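Local coordinates for amide synthase (Vibrio cholerae, PDB 1L5A), which forms an amide bond in vibriobactin biosynthesis, acting as a nonribosomal peptide synthetase condensation enzyme, at residues P104-Q109 with T122-I127. Numbering follows the deposited sequence.
Sequences PITSHQ and TRAHHI
R123 spreads one face of its guanidinium over S107, whose CB lies 3.6 Å from NH1, toward the rim of the flat group. The two residues are a hydrogen-bonded pair in the antiparallel hairpin of strands 107-114 and 117-125, which ends at the HHxxxDG signature of condensation domains, begun by H125 and H126. Both backbone bonds of the pair form: S107 N to R123 O at 2.9 Å and R123 N to S107 O at 3.0 Å. CG of R123 is anti to the backbone N (chi1 162°), and bends at chi2 and chi3 lean the guanidinium over T106 and S107, toward the loop before the strand. The edge of the guanidinium meets the carbonyl of I105 through a weak but fairly straight bond, NH2 to O 3.3 Å, while NH1 makes a salt bridge to D93 of helix 82-94. On the other sheet face, CG2 of T122 touches the H108 ring obliquely, 4.1 Å from ND1; NE2 of that ring and OG1 of T106 share a 2.7 Å hydrogen bond. Just past the S107-R123 pair, CG2 of I105, from the loop leading into strand 107-114, packs against CB of H125. The H125 imidazole turns away from I105, and its ND1 accepts, nearly in the ring plane, the backbone N-H of I127 (N to ND1 2.9 Å).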
loop_
_atom_site.group_PDB
_atom_site.type_symbol
_atom_site.label_atom_id
_atom_site.label_comp_id
_atom_site.label_asym_id
_atom_site.label_seq_id
_atom_site.Cartn_x
_atom_site.Cartn_y
_atom_site.Cartn_z
ATOM N N PRO A 104 -0.532 9.136 -37.775
ATOM C CA PRO A 104 -1.584 8.932 -36.780
ATOM C C PRO A 104 -1.672 7.449 -36.482
ATOM O O PRO A 104 -1.697 6.636 -37.402
ATOM C CB PRO A 104 -2.854 9.429 -37.488
ATOM C CG PRO A 104 -2.337 10.271 -38.653
ATOM C CD PRO A 104 -1.092 9.558 -39.070
ATOM N N ILE A 105 -1.755 7.100 -35.203
ATOM C CA ILE A 105 -1.835 5.703 -34.814
ATOM C C ILE A 105 -3.249 5.159 -34.840
ATOM O O ILE A 105 -3.445 3.949 -34.850
ATOM C CB ILE A 105 -1.251 5.481 -33.402
ATOM C CG1 ILE A 105 0.129 6.127 -33.296
ATOM C CG2 ILE A 105 -1.096 4.007 -33.125
ATOM C CD1 ILE A 105 1.160 5.562 -34.221
ATOM N N THR A 106 -4.254 6.019 -34.834
ATOM C CA THR A 106 -5.610 5.476 -34.866
ATOM C C THR A 106 -6.444 6.025 -36.012
ATOM O O THR A 106 -6.050 6.964 -36.683
ATOM C CB THR A 106 -6.372 5.729 -33.542
ATOM O OG1 THR A 106 -6.839 7.085 -33.502
ATOM C CG2 THR A 106 -5.464 5.457 -32.350
ATOM N N SER A 107 -7.603 5.419 -36.226
ATOM C CA SER A 107 -8.521 5.836 -37.272
ATOM C C SER A 107 -9.938 5.664 -36.729
ATOM O O SER A 107 -10.218 4.709 -35.995
ATOM C CB SER A 107 -8.314 4.972 -38.527
ATOM O OG SER A 107 -9.071 5.447 -39.630
ATOM N N HIS A 108 -10.829 6.584 -37.086
ATOM C CA HIS A 108 -12.212 6.526 -36.624
ATOM C C HIS A 108 -13.154 6.846 -37.769
ATOM O O HIS A 108 -13.133 7.942 -38.333
ATOM C CB HIS A 108 -12.404 7.513 -35.463
ATOM C CG HIS A 108 -11.376 7.352 -34.394
ATOM N ND1 HIS A 108 -11.485 6.409 -33.393
ATOM C CD2 HIS A 108 -10.142 7.901 -34.261
ATOM C CE1 HIS A 108 -10.361 6.378 -32.698
ATOM N NE2 HIS A 108 -9.530 7.273 -33.205
ATOM N N GLN A 109 -13.991 5.885 -38.119
ATOM C CA GLN A 109 -14.907 6.103 -39.214
ATOM C C GLN A 109 -16.329 5.782 -38.759
ATOM O O GLN A 109 -16.535 4.828 -38.021
ATOM C CB GLN A 109 -14.509 5.198 -40.382
ATOM C CG GLN A 109 -13.069 5.362 -40.900
ATOM C CD GLN A 109 -12.623 4.176 -41.810
ATOM O OE1 GLN A 109 -13.459 3.448 -42.386
ATOM N NE2 GLN A 109 -11.304 3.994 -41.940
ATOM N N THR A 122 -13.328 1.437 -35.464
ATOM C CA THR A 122 -12.251 1.968 -34.645
ATOM C C THR A 122 -10.990 1.146 -34.874
ATOM O O THR A 122 -11.031 -0.071 -34.802
ATOM C CB THR A 122 -12.624 1.865 -33.176
ATOM O OG1 THR A 122 -13.852 2.563 -32.967
ATOM C CG2 THR A 122 -11.527 2.459 -32.293
ATOM N N ARG A 123 -9.874 1.803 -35.147
ATOM C CA ARG A 123 -8.627 1.089 -35.345
ATOM C C ARG A 123 -7.466 1.772 -34.672
ATOM O O ARG A 123 -7.326 2.994 -34.722
ATOM C CB ARG A 123 -8.261 0.973 -36.811
ATOM C CG ARG A 123 -6.778 0.636 -37.001
ATOM C CD ARG A 123 -6.201 1.351 -38.190
ATOM N NE ARG A 123 -5.243 2.369 -37.790
ATOM C CZ ARG A 123 -4.817 3.347 -38.578
ATOM N NH1 ARG A 123 -5.266 3.448 -39.825
ATOM N NH2 ARG A 123 -3.948 4.235 -38.114
ATOM N N ALA A 124 -6.599 0.958 -34.090
ATOM C CA ALA A 124 -5.419 1.464 -33.423
ATOM C C ALA A 124 -4.306 0.446 -33.570
ATOM O O ALA A 124 -4.521 -0.668 -34.005
ATOM C CB ALA A 124 -5.729 1.693 -31.941
ATOM N N HIS A 125 -3.099 0.840 -33.226
ATOM C CA HIS A 125 -1.985 -0.088 -33.255
ATOM C C HIS A 125 -1.835 -0.622 -31.825
ATOM O O HIS A 125 -2.038 0.104 -30.848
ATOM C CB HIS A 125 -0.720 0.630 -33.688
ATOM C CG HIS A 125 0.434 -0.284 -33.907
ATOM N ND1 HIS A 125 1.141 -0.846 -32.867
ATOM C CD2 HIS A 125 0.993 -0.755 -35.046
ATOM C CE1 HIS A 125 2.089 -1.625 -33.359
ATOM N NE2 HIS A 125 2.020 -1.588 -34.678
ATOM N N HIS A 126 -1.487 -1.890 -31.695
ATOM C CA HIS A 126 -1.320 -2.481 -30.378
ATOM C C HIS A 126 -0.363 -1.710 -29.457
ATOM O O HIS A 126 -0.372 -1.905 -28.244
ATOM C CB HIS A 126 -0.818 -3.905 -30.539
ATOM C CG HIS A 126 -1.697 -4.923 -29.902
ATOM N ND1 HIS A 126 -1.670 -5.182 -28.548
ATOM C CD2 HIS A 126 -2.651 -5.726 -30.426
ATOM C CE1 HIS A 126 -2.573 -6.103 -28.266
ATOM N NE2 HIS A 126 -3.182 -6.449 -29.388
ATOM N N ILE A 127 0.459 -0.841 -30.036
ATOM C CA ILE A 127 1.433 -0.087 -29.268
ATOM C C ILE A 127 0.828 1.043 -28.420
ATOM O O ILE A 127 1.521 1.618 -27.576
ATOM C CB ILE A 127 2.548 0.466 -30.201
ATOM C CG1 ILE A 127 3.788 0.817 -29.392
ATOM C CG2 ILE A 127 2.078 1.724 -30.922
ATOM C CD1 ILE A 127 4.966 1.061 -30.267
HETATM O O HOH W 1 -13.581 5.246 -33.881
#